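Local coordinates for protein putative D-lactate dehydrogenase (Chlamydomonas reinhardtii, PDB 4ZGS) that reduces pyruvate, probably to D-lactate with NADH as the electron donor, as a D-isomer-specific 2-hydroxyacid dehydrogenase of the algal chloroplast, at residues A[29-34]-A[358-363]; A[33-38]-A[79-84]; A[38-43]-A[70-75]. All blocks are in the same frame, centred on the assembly; numbering follows the deposited sequence.

Overall arrangement
The three contacts lie nearly in a row through the domain built on a five-stranded parallel sheet, whereas NAD sits against the other, six-stranded one. Centre to centre, interactions 1 and 2 are about 11 Å apart, interactions 2 and 3 about 12 Å, and interactions 1 and 3 about 23 Å. Residues 29-43 run through all of them, from helix 26-33 into strand 36-39, and meet the C-terminal 358-363, then strand 81-84, then 70-75. Interactions 1 and 2 touch where Val-359 packs on Thr-35; interactions 2 and 3 share Ile-38. The end of the long helix 341-359 and a crossing loop are thus both tied to the segment that holds strand 36-39.

Interaction 1. Residues A[29-34]-A[358-363]; sequences AAKVAT and YVLDRP
Val-32 and Val-359 are the closest backbone positions, their CA atoms 6.1 Å apart where helix 26-33 meets the end of helix 341-359, and no hydrogen bond crosses the gap. Val-359 does most of the filling. Its side chain sets out toward the neighbouring helix, and CG1, opposite the backbone N (chi1 171°), sits 3.9 Å from CA of Val-32, with side-chain atoms of Val-32 and Lys-31 just beyond. Val-32 replies with CG2, which lies 4.1 Å from that same Val-359 CG1 and 4.0 Å from CG of Leu-360, so this one methyl is shared between two neighbours; the Val-32 and Leu-360 side chains cross at about a right angle. The chain turns here: Asp-361, with a positive phi of 65°, closes a Schellman motif at the C-terminal end of helix 341-359, and Leu-360, the residue just before it, leans its branched end back to Val-32. Lys-31 covers the outer side. Fully extended from CB onward, it runs past Val-359 in the opposite direction, with CG 4.1 Å from CG1 of Val-359 and CE 3.7 Å from the Val-359 carbonyl O. Lys-31 O is gripped twice by Thr-34, through OG1 at 2.6 Å and through the backbone N. Phe-58 packs on Val-32 from a loop, and Thr-35 touches Val-359.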
ATOM      1  N   ALA A  29      36.269 -35.236  -4.926  1.00 74.16           N
ATOM      2  CA  ALA A  29      35.135 -34.512  -5.490  1.00 74.56           C
ATOM      3  C   ALA A  29      34.136 -35.473  -6.125  1.00 75.91           C
ATOM      4  O   ALA A  29      32.933 -35.269  -6.050  1.00 75.24           O
ATOM      5  CB  ALA A  29      35.612 -33.469  -6.499  1.00 66.65           C
ATOM      6  N   ALA A  30      34.636 -36.565  -6.688  1.00 82.00           N
ATOM      7  CA  ALA A  30      33.759 -37.540  -7.316  1.00 81.78           C
ATOM      8  C   ALA A  30      32.999 -38.314  -6.263  1.00 77.13           C
ATOM      9  O   ALA A  30      31.815 -38.629  -6.436  1.00 73.87           O
ATOM     10  CB  ALA A  30      34.573 -38.505  -8.197  1.00 86.89           C
ATOM     11  N   LYS A  31      33.667 -38.554  -5.138  1.00 75.35           N
ATOM     12  CA  LYS A  31      33.029 -39.243  -4.038  1.00 75.28           C
ATOM     13  C   LYS A  31      32.001 -38.305  -3.392  1.00 75.00           C
ATOM     14  O   LYS A  31      30.876 -38.724  -3.090  1.00 74.72           O
ATOM     15  CB  LYS A  31      34.068 -39.737  -3.034  1.00 76.58           C
ATOM     16  CG  LYS A  31      33.483 -40.306  -1.747  1.00 77.24           C
ATOM     17  CD  LYS A  31      34.583 -40.884  -0.859  1.00 81.77           C
ATOM     18  CE  LYS A  31      34.047 -41.438   0.464  1.00 83.70           C
ATOM     19  NZ  LYS A  31      35.187 -41.935   1.315  1.00 92.49           N
ATOM     20  N   VAL A  32      32.355 -37.031  -3.237  1.00 71.08           N
ATOM     21  CA  VAL A  32      31.408 -36.067  -2.675  1.00 65.69           C
ATOM     22  C   VAL A  32      30.209 -35.914  -3.609  1.00 63.31           C
ATOM     23  O   VAL A  32      29.065 -35.898  -3.163  1.00 57.90           O
ATOM     24  CB  VAL A  32      32.043 -34.694  -2.459  1.00 62.97           C
ATOM     25  CG1 VAL A  32      30.945 -33.626  -2.192  1.00 54.71           C
ATOM     26  CG2 VAL A  32      33.086 -34.756  -1.340  1.00 60.71           C
ATOM     27  N   ALA A  33      30.486 -35.869  -4.909  1.00 66.79           N
ATOM     28  CA  ALA A  33      29.465 -35.693  -5.932  1.00 67.53           C
ATOM     29  C   ALA A  33      28.382 -36.787  -5.894  1.00 74.11           C
ATOM     30  O   ALA A  33      27.225 -36.544  -6.259  1.00 78.82           O
ATOM     31  CB  ALA A  33      30.126 -35.642  -7.303  1.00 59.88           C
ATOM     32  N   THR A  34      28.751 -37.983  -5.443  1.00 73.73           N
ATOM     33  CA  THR A  34      27.818 -39.107  -5.393  1.00 69.37           C
ATOM     34  C   THR A  34      26.800 -38.927  -4.269  1.00 66.54           C
ATOM     35  O   THR A  34      25.875 -39.721  -4.129  1.00 65.43           O
ATOM     36  CB  THR A  34      28.554 -40.475  -5.185  1.00 69.63           C
ATOM     37  OG1 THR A  34      29.152 -40.504  -3.883  1.00 67.46           O
ATOM     38  CG2 THR A  34      29.638 -40.710  -6.246  1.00 66.33           C
ATOM     39  N   TYR A 358      31.483 -34.277   6.139  1.00 59.99           N
ATOM     40  CA  TYR A 358      30.698 -35.441   6.537  1.00 62.44           C
ATOM     41  C   TYR A 358      30.999 -36.623   5.604  1.00 62.08           C
ATOM     42  O   TYR A 358      31.291 -37.718   6.070  1.00 67.46           O
ATOM     43  CB  TYR A 358      29.181 -35.147   6.551  1.00 63.82           C
ATOM     44  CG  TYR A 358      28.395 -36.436   6.624  1.00 67.36           C
ATOM     45  CD1 TYR A 358      28.379 -37.175   7.805  1.00 71.19           C
ATOM     46  CD2 TYR A 358      27.707 -36.940   5.521  1.00 63.37           C
ATOM     47  CE1 TYR A 358      27.703 -38.375   7.895  1.00 71.61           C
ATOM     48  CE2 TYR A 358      27.019 -38.141   5.606  1.00 61.16           C
ATOM     49  CZ  TYR A 358      27.023 -38.851   6.801  1.00 75.67           C
ATOM     50  OH  TYR A 358      26.357 -40.051   6.915  1.00 83.23           O
ATOM     51  N   VAL A 359      30.894 -36.389   4.295  1.00 60.95           N
ATOM     52  CA  VAL A 359      31.151 -37.398   3.270  1.00 65.00           C
ATOM     53  C   VAL A 359      32.602 -37.943   3.298  1.00 78.00           C
ATOM     54  O   VAL A 359      32.858 -39.144   3.104  1.00 75.85           O
ATOM     55  CB  VAL A 359      30.891 -36.820   1.861  1.00 66.12           C
ATOM     56  CG1 VAL A 359      31.388 -37.826   0.795  1.00 68.58           C
ATOM     57  CG2 VAL A 359      29.389 -36.464   1.668  1.00 58.66           C
ATOM     58  N   LEU A 360      33.541 -37.036   3.548  1.00 82.91           N
ATOM     59  CA  LEU A 360      34.952 -37.345   3.546  1.00 69.64           C
ATOM     60  C   LEU A 360      35.354 -37.778   4.929  1.00 72.89           C
ATOM     61  O   LEU A 360      36.532 -38.020   5.202  1.00 74.88           O
ATOM     62  CB  LEU A 360      35.760 -36.130   3.113  1.00 78.95           C
ATOM     63  CG  LEU A 360      35.581 -35.811   1.639  1.00 76.18           C
ATOM     64  CD1 LEU A 360      36.561 -34.725   1.210  1.00 72.50           C
ATOM     65  CD2 LEU A 360      35.778 -37.114   0.850  1.00 70.78           C
ATOM     66  N   ASP A 361      34.372 -37.861   5.817  1.00 70.26           N
ATOM     67  CA  ASP A 361      34.652 -38.406   7.135  1.00 78.94           C
ATOM     68  C   ASP A 361      35.616 -37.566   7.974  1.00 83.27           C
ATOM     69  O   ASP A 361      36.307 -38.099   8.842  1.00 86.40           O
ATOM     70  CB  ASP A 361      35.202 -39.818   6.988  1.00 79.59           C
ATOM     71  CG  ASP A 361      35.060 -40.616   8.246  1.00 87.47           C
ATOM     72  OD1 ASP A 361      34.201 -40.235   9.073  1.00 82.35           O
ATOM     73  OD2 ASP A 361      35.812 -41.610   8.415  1.00 95.60           O
ATOM     74  N   ARG A 362      35.683 -36.265   7.688  1.00 82.75           N
ATOM     75  CA  ARG A 362      36.505 -35.329   8.457  1.00 84.44           C
ATOM     76  C   ARG A 362      35.808 -34.941   9.764  1.00 79.27           C
ATOM     77  O   ARG A 362      34.625 -35.194   9.930  1.00 75.71           O
ATOM     78  CB  ARG A 362      36.797 -34.081   7.630  1.00 85.89           C
ATOM     79  CG  ARG A 362      37.678 -34.296   6.406  1.00 91.69           C
ATOM     80  CD  ARG A 362      37.673 -32.999   5.604  1.00 98.29           C
ATOM     81  NE  ARG A 362      38.363 -33.089   4.321  1.00105.72           N
ATOM     82  CZ  ARG A 362      38.532 -32.057   3.497  1.00107.51           C
ATOM     83  NH1 ARG A 362      38.042 -30.858   3.811  1.00101.59           N
ATOM     84  NH2 ARG A 362      39.174 -32.228   2.347  1.00111.60           N
ATOM     85  N   PRO A 363      36.548 -34.349  10.713  1.00 85.58           N
ATOM     86  CA  PRO A 363      35.850 -33.878  11.915  1.00 86.87           C
ATOM     87  C   PRO A 363      34.922 -32.721  11.568  1.00 84.90           C
ATOM     88  O   PRO A 363      35.338 -31.782  10.889  1.00 82.93           O
ATOM     89  CB  PRO A 363      36.991 -33.447  12.846  1.00 91.11           C
ATOM     90  CG  PRO A 363      38.178 -33.241  11.949  1.00 90.09           C
ATOM     91  CD  PRO A 363      38.012 -34.197  10.815  1.00 88.47           C
TER

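Interaction 2. Residues A[33-38]-A[79-84]; sequences ATTRCI and YDVAVL
Cys-37 with Val-81 and Ile-38 with Ala-82 pair as parallel neighbours, their strands held by a ladder of backbone bonds. Ile-38 N gives to Val-81 O at 2.9 Å, nearly straight on to the carbonyl, and Val-83 N gives to Ile-38 O at 2.6 Å. Earlier, Arg-36 O takes two amides, those of Asp-80 and Val-81, while Arg-36 N is bound by OD2 of Asp-80 at 2.8 Å through the anti lone pair of the carboxylate. Asp-80 therefore grips both backbone polar atoms of Arg-36, one with side chain, one with main chain.

In the cation-pi pair Arg-36, bent at chi3 (65°), brings its guanidinium over one face of the Tyr-79 ring, CZ 4.1 Å from the ring centroid, the two planes 41° apart. Arg-36 NH2 leads, 3.0 Å from Tyr-79 CZ at the hydroxyl end, without a hydrogen bond to the hydroxyl. The opposite face takes a CH-pi contact from CB of Ile-38, 4.3 Å from the centroid, so the ring is held between residues two apart in the chain.

Among apolar contacts, CG1 of Val-81 lies 3.6 Å from CG2 of Thr-35 and against Cys-37 SG, modelled there doubtfully close. Strand 36-39 is flanked by strands 60-63 and 81-84, and 81-84 has 105-108 on its other side; helix 341-359 covers the Val-81 side through Ile-355.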
ATOM      1  N   ALA A  33      30.486 -35.869  -4.909  1.00 66.79           N
ATOM      2  CA  ALA A  33      29.465 -35.693  -5.932  1.00 67.53           C
ATOM      3  C   ALA A  33      28.382 -36.787  -5.894  1.00 74.11           C
ATOM      4  O   ALA A  33      27.225 -36.544  -6.259  1.00 78.82           O
ATOM      5  CB  ALA A  33      30.126 -35.642  -7.303  1.00 59.88           C
ATOM      6  N   THR A  34      28.751 -37.983  -5.443  1.00 73.73           N
ATOM      7  CA  THR A  34      27.818 -39.107  -5.393  1.00 69.37           C
ATOM      8  C   THR A  34      26.800 -38.927  -4.269  1.00 66.54           C
ATOM      9  O   THR A  34      25.875 -39.721  -4.129  1.00 65.43           O
ATOM     10  CB  THR A  34      28.554 -40.475  -5.185  1.00 69.63           C
ATOM     11  OG1 THR A  34      29.152 -40.504  -3.883  1.00 67.46           O
ATOM     12  CG2 THR A  34      29.638 -40.710  -6.246  1.00 66.33           C
ATOM     13  N   THR A  35      26.994 -37.917  -3.432  1.00 64.50           N
ATOM     14  CA  THR A  35      26.018 -37.625  -2.386  1.00 67.63           C
ATOM     15  C   THR A  35      24.661 -37.235  -2.985  1.00 70.96           C
ATOM     16  O   THR A  35      24.611 -36.493  -3.969  1.00 69.47           O
ATOM     17  CB  THR A  35      26.504 -36.489  -1.446  1.00 64.75           C
ATOM     18  OG1 THR A  35      27.835 -36.775  -0.981  1.00 63.47           O
ATOM     19  CG2 THR A  35      25.575 -36.346  -0.249  1.00 62.57           C
ATOM     20  N   ARG A  36      23.583 -37.774  -2.403  1.00 72.09           N
ATOM     21  CA  ARG A  36      22.206 -37.441  -2.783  1.00 71.00           C
ATOM     22  C   ARG A  36      21.597 -36.545  -1.714  1.00 68.45           C
ATOM     23  O   ARG A  36      21.396 -36.976  -0.571  1.00 66.16           O
ATOM     24  CB  ARG A  36      21.348 -38.692  -2.961  1.00 79.90           C
ATOM     25  CG  ARG A  36      21.595 -39.483  -4.237  1.00 86.59           C
ATOM     26  CD  ARG A  36      20.743 -40.737  -4.252  1.00 86.78           C
ATOM     27  NE  ARG A  36      19.305 -40.440  -4.296  1.00 85.36           N
ATOM     28  CZ  ARG A  36      18.604 -40.164  -5.394  1.00 83.55           C
ATOM     29  NH1 ARG A  36      19.186 -40.107  -6.579  1.00 82.67           N
ATOM     30  NH2 ARG A  36      17.307 -39.922  -5.295  1.00 88.51           N
ATOM     31  N   CYS A  37      21.274 -35.313  -2.113  1.00 60.71           N
ATOM     32  CA  CYS A  37      20.810 -34.278  -1.202  1.00 52.25           C
ATOM     33  C   CYS A  37      19.372 -33.815  -1.484  1.00 52.61           C
ATOM     34  O   CYS A  37      19.027 -33.476  -2.620  1.00 48.99           O
ATOM     35  CB  CYS A  37      21.730 -33.083  -1.286  1.00 44.70           C
ATOM     36  SG  CYS A  37      23.441 -33.342  -0.860  1.00 48.74           S
ATOM     37  N   ILE A  38      18.534 -33.796  -0.454  1.00 49.84           N
ATOM     38  CA  ILE A  38      17.221 -33.197  -0.599  1.00 46.24           C
ATOM     39  C   ILE A  38      17.137 -31.894   0.221  1.00 47.03           C
ATOM     40  O   ILE A  38      17.579 -31.878   1.364  1.00 44.43           O
ATOM     41  CB  ILE A  38      16.093 -34.217  -0.192  1.00 54.54           C
ATOM     42  CG1 ILE A  38      14.689 -33.598  -0.348  1.00 51.34           C
ATOM     43  CG2 ILE A  38      16.288 -34.734   1.224  1.00 53.27           C
ATOM     44  CD1 ILE A  38      13.541 -34.641  -0.353  1.00 50.68           C
ATOM     45  N   TYR A  79      17.616 -40.571  -0.207  1.00 70.09           N
ATOM     46  CA  TYR A  79      18.571 -39.483  -0.040  1.00 69.19           C
ATOM     47  C   TYR A  79      19.459 -39.560   1.205  1.00 68.86           C
ATOM     48  O   TYR A  79      19.097 -40.127   2.238  1.00 70.51           O
ATOM     49  CB  TYR A  79      17.851 -38.141  -0.089  1.00 59.17           C
ATOM     50  CG  TYR A  79      17.354 -37.830  -1.476  1.00 60.57           C
ATOM     51  CD1 TYR A  79      18.113 -37.056  -2.344  1.00 59.00           C
ATOM     52  CD2 TYR A  79      16.151 -38.337  -1.939  1.00 61.51           C
ATOM     53  CE1 TYR A  79      17.676 -36.777  -3.621  1.00 59.18           C
ATOM     54  CE2 TYR A  79      15.706 -38.048  -3.211  1.00 61.18           C
ATOM     55  CZ  TYR A  79      16.471 -37.273  -4.042  1.00 60.44           C
ATOM     56  OH  TYR A  79      16.034 -36.996  -5.305  1.00 67.68           O
ATOM     57  N   ASP A  80      20.661 -39.028   1.048  1.00 66.67           N
ATOM     58  CA  ASP A  80      21.681 -39.094   2.078  1.00 72.94           C
ATOM     59  C   ASP A  80      21.636 -37.986   3.114  1.00 70.01           C
ATOM     60  O   ASP A  80      21.830 -38.228   4.306  1.00 68.69           O
ATOM     61  CB  ASP A  80      23.035 -39.117   1.387  1.00 77.91           C
ATOM     62  CG  ASP A  80      23.149 -40.288   0.440  1.00 84.38           C
ATOM     63  OD1 ASP A  80      22.971 -41.437   0.899  1.00 87.19           O
ATOM     64  OD2 ASP A  80      23.369 -40.053  -0.767  1.00 88.29           O
ATOM     65  N   VAL A  81      21.369 -36.771   2.644  1.00 67.64           N
ATOM     66  CA  VAL A  81      21.378 -35.592   3.498  1.00 59.90           C
ATOM     67  C   VAL A  81      20.195 -34.696   3.192  1.00 56.37           C
ATOM     68  O   VAL A  81      19.862 -34.443   2.025  1.00 54.07           O
ATOM     69  CB  VAL A  81      22.699 -34.789   3.360  1.00 81.24           C
ATOM     70  CG1 VAL A  81      23.133 -34.721   1.916  1.00 85.96           C
ATOM     71  CG2 VAL A  81      22.560 -33.396   3.966  1.00 71.38           C
ATOM     72  N   ALA A  82      19.542 -34.244   4.256  1.00 55.94           N
ATOM     73  CA  ALA A  82      18.402 -33.346   4.133  1.00 53.04           C
ATOM     74  C   ALA A  82      18.839 -31.928   4.507  1.00 51.50           C
ATOM     75  O   ALA A  82      19.373 -31.709   5.591  1.00 55.87           O
ATOM     76  CB  ALA A  82      17.238 -33.822   5.023  1.00 47.58           C
ATOM     77  N   VAL A  83      18.664 -30.972   3.600  1.00 50.00           N
ATOM     78  CA  VAL A  83      18.951 -29.595   3.960  1.00 51.17           C
ATOM     79  C   VAL A  83      17.682 -28.855   4.376  1.00 55.09           C
ATOM     80  O   VAL A  83      16.716 -28.729   3.613  1.00 59.49           O
ATOM     81  CB  VAL A  83      19.638 -28.832   2.832  1.00 50.71           C
ATOM     82  CG1 VAL A  83      20.003 -27.437   3.330  1.00 45.21           C
ATOM     83  CG2 VAL A  83      20.899 -29.560   2.387  1.00 51.36           C
ATOM     84  N   LEU A  84      17.744 -28.313   5.585  1.00 54.43           N
ATOM     85  CA  LEU A  84      16.604 -27.759   6.294  1.00 48.33           C
ATOM     86  C   LEU A  84      16.906 -26.336   6.746  1.00 51.14           C
ATOM     87  O   LEU A  84      18.057 -25.912   6.800  1.00 54.21           O
ATOM     88  CB  LEU A  84      16.281 -28.610   7.530  1.00 49.45           C
ATOM     89  CG  LEU A  84      15.550 -29.946   7.460  1.00 54.49           C
ATOM     90  CD1 LEU A  84      16.023 -30.746   6.276  1.00 51.38           C
ATOM     91  CD2 LEU A  84      15.784 -30.714   8.753  1.00 46.31           C
TER

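Interaction 3. Residues A[38-43]-A[70-75]; sequences ICYSTT and KDTAQL
The Tyr-40 ring meets residues 70-75 mainly by its edge: the carbonyl O of Thr-72 lies in the ring plane, 3.0 Å from CE2 of Tyr-40. CA of Ala-73 and CD1 of Leu-75 come in at a slant to the ring. Leu-84 and Ala-82 of strand 81-84 also pack on it.

The phenol group makes the polar link. Tyr-40 OH donates to Thr-72 O at 2.8 Å, meeting the carbonyl at a C=O...O angle of 140° and 16° out of its plane. Tyr-40 OH also rests 3.8 Å from CB of Leu-75. With CG opposite its own carbonyl carbon (chi1 -69°), the tyrosine reaches out from the end of strand 36-39 toward the loop. The hydroxyl of Thr-72 does not join this bond; it binds Asp-69 N and Pro-67 O, tying up the turn whose carbonyl Tyr-40 uses.

Two residues earlier in the chain, Ile-38 adds an apolar contact. Its side chain is stretched through CG1, so that CD1 comes 3.9 Å from CB of Leu-75 and 3.4 Å from the Leu-75 carbonyl O. Leu-75 is thus touched by both Ile-38 and Tyr-40, and it packs on Tyr-62 as well.

Beyond the strand, Ser-41 OG hydrogen-bonds to Asp-88, and Thr-43 takes the N-cap position of helix 44-57 without a side-chain capping bond. Ala-73 touches helix 92-101. Strand 36-39, helix 44-57 and strand 60-63 form a beta-alpha-beta unit, and the loop carrying 70-75 then passes strand 36-39 to reach 81-84: the 2-1-3-4-5 order of a flavodoxin-like parallel sheet, consistent with the catalytic (substrate-binding) domain of D-2-hydroxyacid dehydrogenases.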
ATOM      1  N   ILE A  38      18.534 -33.796  -0.454  1.00 49.84           N
ATOM      2  CA  ILE A  38      17.221 -33.197  -0.599  1.00 46.24           C
ATOM      3  C   ILE A  38      17.137 -31.894   0.221  1.00 47.03           C
ATOM      4  O   ILE A  38      17.579 -31.878   1.364  1.00 44.43           O
ATOM      5  CB  ILE A  38      16.093 -34.217  -0.192  1.00 54.54           C
ATOM      6  CG1 ILE A  38      14.689 -33.598  -0.348  1.00 51.34           C
ATOM      7  CG2 ILE A  38      16.288 -34.734   1.224  1.00 53.27           C
ATOM      8  CD1 ILE A  38      13.541 -34.641  -0.353  1.00 50.68           C
ATOM      9  N   CYS A  39      16.595 -30.816  -0.363  1.00 41.12           N
ATOM     10  CA  CYS A  39      16.414 -29.533   0.365  1.00 39.42           C
ATOM     11  C   CYS A  39      14.948 -29.130   0.513  1.00 47.50           C
ATOM     12  O   CYS A  39      14.229 -28.936  -0.475  1.00 49.10           O
ATOM     13  CB  CYS A  39      17.158 -28.371  -0.313  1.00 39.78           C
ATOM     14  SG  CYS A  39      18.966 -28.516  -0.190  1.00 94.81           S
ATOM     15  N   TYR A  40      14.515 -29.026   1.760  1.00 44.79           N
ATOM     16  CA  TYR A  40      13.176 -28.584   2.074  1.00 50.92           C
ATOM     17  C   TYR A  40      12.984 -27.062   2.106  1.00 49.08           C
ATOM     18  O   TYR A  40      13.929 -26.297   2.304  1.00 51.04           O
ATOM     19  CB  TYR A  40      12.769 -29.231   3.386  1.00 56.66           C
ATOM     20  CG  TYR A  40      12.593 -30.716   3.195  1.00 56.10           C
ATOM     21  CD1 TYR A  40      13.669 -31.576   3.310  1.00 58.73           C
ATOM     22  CD2 TYR A  40      11.360 -31.252   2.863  1.00 60.46           C
ATOM     23  CE1 TYR A  40      13.522 -32.952   3.117  1.00 65.38           C
ATOM     24  CE2 TYR A  40      11.196 -32.617   2.676  1.00 64.91           C
ATOM     25  CZ  TYR A  40      12.285 -33.474   2.801  1.00 62.36           C
ATOM     26  OH  TYR A  40      12.144 -34.846   2.619  1.00 56.79           O
ATOM     27  N   SER A  41      11.754 -26.619   1.899  1.00 49.52           N
ATOM     28  CA  SER A  41      11.467 -25.175   1.894  1.00 52.58           C
ATOM     29  C   SER A  41      12.263 -24.421   0.831  1.00 51.67           C
ATOM     30  O   SER A  41      12.827 -23.370   1.121  1.00 49.86           O
ATOM     31  CB  SER A  41      11.754 -24.544   3.264  1.00 48.50           C
ATOM     32  OG  SER A  41      10.972 -25.157   4.271  1.00 54.66           O
ATOM     33  N   THR A  42      12.265 -24.908  -0.410  1.00 52.86           N
ATOM     34  CA  THR A  42      13.027 -24.196  -1.416  1.00 45.73           C
ATOM     35  C   THR A  42      12.108 -23.167  -2.012  1.00 47.93           C
ATOM     36  O   THR A  42      11.374 -23.443  -2.964  1.00 50.95           O
ATOM     37  CB  THR A  42      13.530 -25.137  -2.543  1.00 54.82           C
ATOM     38  OG1 THR A  42      14.284 -26.220  -1.987  1.00 56.73           O
ATOM     39  CG2 THR A  42      14.387 -24.389  -3.536  1.00 52.48           C
ATOM     40  N   THR A  43      12.274 -21.935  -1.537  1.00 46.45           N
ATOM     41  CA  THR A  43      11.482 -20.810  -2.010  1.00 45.03           C
ATOM     42  C   THR A  43      12.372 -20.106  -3.008  1.00 43.07           C
ATOM     43  O   THR A  43      13.461 -20.593  -3.304  1.00 49.18           O
ATOM     44  CB  THR A  43      11.030 -19.871  -0.861  1.00 34.47           C
ATOM     45  OG1 THR A  43      12.138 -19.587  -0.003  1.00 43.85           O
ATOM     46  CG2 THR A  43       9.972 -20.536  -0.016  1.00 34.19           C
ATOM     47  N   LYS A  70       5.798 -34.650   8.278  1.00100.34           N
ATOM     48  CA  LYS A  70       5.771 -36.070   8.492  1.00106.10           C
ATOM     49  C   LYS A  70       5.486 -36.638   7.110  1.00107.96           C
ATOM     50  O   LYS A  70       6.118 -37.600   6.654  1.00111.89           O
ATOM     51  CB  LYS A  70       4.677 -36.441   9.511  1.00116.08           C
ATOM     52  CG  LYS A  70       4.899 -35.868  10.920  1.00119.22           C
ATOM     53  CD  LYS A  70       3.787 -36.253  11.918  1.00120.66           C
ATOM     54  CE  LYS A  70       2.416 -35.682  11.522  1.00119.90           C
ATOM     55  NZ  LYS A  70       2.311 -34.190  11.667  1.00113.26           N
ATOM     56  N   ASP A  71       4.516 -36.009   6.453  1.00105.14           N
ATOM     57  CA  ASP A  71       4.202 -36.214   5.039  1.00 98.00           C
ATOM     58  C   ASP A  71       5.235 -35.834   3.965  1.00 89.18           C
ATOM     59  O   ASP A  71       5.306 -36.496   2.930  1.00 83.15           O
ATOM     60  CB  ASP A  71       2.901 -35.474   4.745  1.00 98.93           C
ATOM     61  CG  ASP A  71       1.714 -36.093   5.462  1.00106.74           C
ATOM     62  OD1 ASP A  71       1.809 -37.273   5.862  1.00107.99           O
ATOM     63  OD2 ASP A  71       0.696 -35.397   5.636  1.00111.98           O
ATOM     64  N   THR A  72       6.059 -34.816   4.187  1.00 88.10           N
ATOM     65  CA  THR A  72       7.022 -34.484   3.139  1.00 80.40           C
ATOM     66  C   THR A  72       8.391 -35.079   3.410  1.00 72.87           C
ATOM     67  O   THR A  72       9.332 -34.904   2.633  1.00 69.22           O
ATOM     68  CB  THR A  72       7.159 -32.965   2.979  1.00 79.61           C
ATOM     69  OG1 THR A  72       7.475 -32.373   4.242  1.00 80.70           O
ATOM     70  CG2 THR A  72       5.853 -32.379   2.434  1.00 77.55           C
ATOM     71  N   ALA A  73       8.468 -35.889   4.453  1.00 73.35           N
ATOM     72  CA  ALA A  73       9.718 -36.531   4.814  1.00 74.50           C
ATOM     73  C   ALA A  73       9.867 -37.767   3.951  1.00 65.85           C
ATOM     74  O   ALA A  73      10.956 -38.198   3.613  1.00 59.98           O
ATOM     75  CB  ALA A  73       9.724 -36.900   6.281  1.00 81.59           C
ATOM     76  N   GLN A  74       8.727 -38.298   3.562  1.00 70.64           N
ATOM     77  CA  GLN A  74       8.662 -39.465   2.719  1.00 77.44           C
ATOM     78  C   GLN A  74       9.235 -39.157   1.347  1.00 72.70           C
ATOM     79  O   GLN A  74       9.471 -40.062   0.535  1.00 76.59           O
ATOM     80  CB  GLN A  74       7.210 -39.920   2.654  1.00 83.58           C
ATOM     81  CG  GLN A  74       6.693 -40.209   4.066  1.00 93.95           C
ATOM     82  CD  GLN A  74       5.198 -40.441   4.135  1.00104.74           C
ATOM     83  OE1 GLN A  74       4.436 -39.950   3.300  1.00109.12           O
ATOM     84  NE2 GLN A  74       4.765 -41.190   5.144  1.00106.98           N
ATOM     85  N   LEU A  75       9.470 -37.872   1.113  1.00 61.26           N
ATOM     86  CA  LEU A  75      10.101 -37.392  -0.111  1.00 65.14           C
ATOM     87  C   LEU A  75      11.610 -37.652  -0.123  1.00 66.69           C
ATOM     88  O   LEU A  75      12.240 -37.638  -1.181  1.00 66.61           O
ATOM     89  CB  LEU A  75       9.856 -35.883  -0.286  1.00 62.61           C
ATOM     90  CG  LEU A  75       8.494 -35.367  -0.774  1.00 60.49           C
ATOM     91  CD1 LEU A  75       8.413 -33.828  -0.613  1.00 53.66           C
ATOM     92  CD2 LEU A  75       8.153 -35.813  -2.204  1.00 58.15           C
TER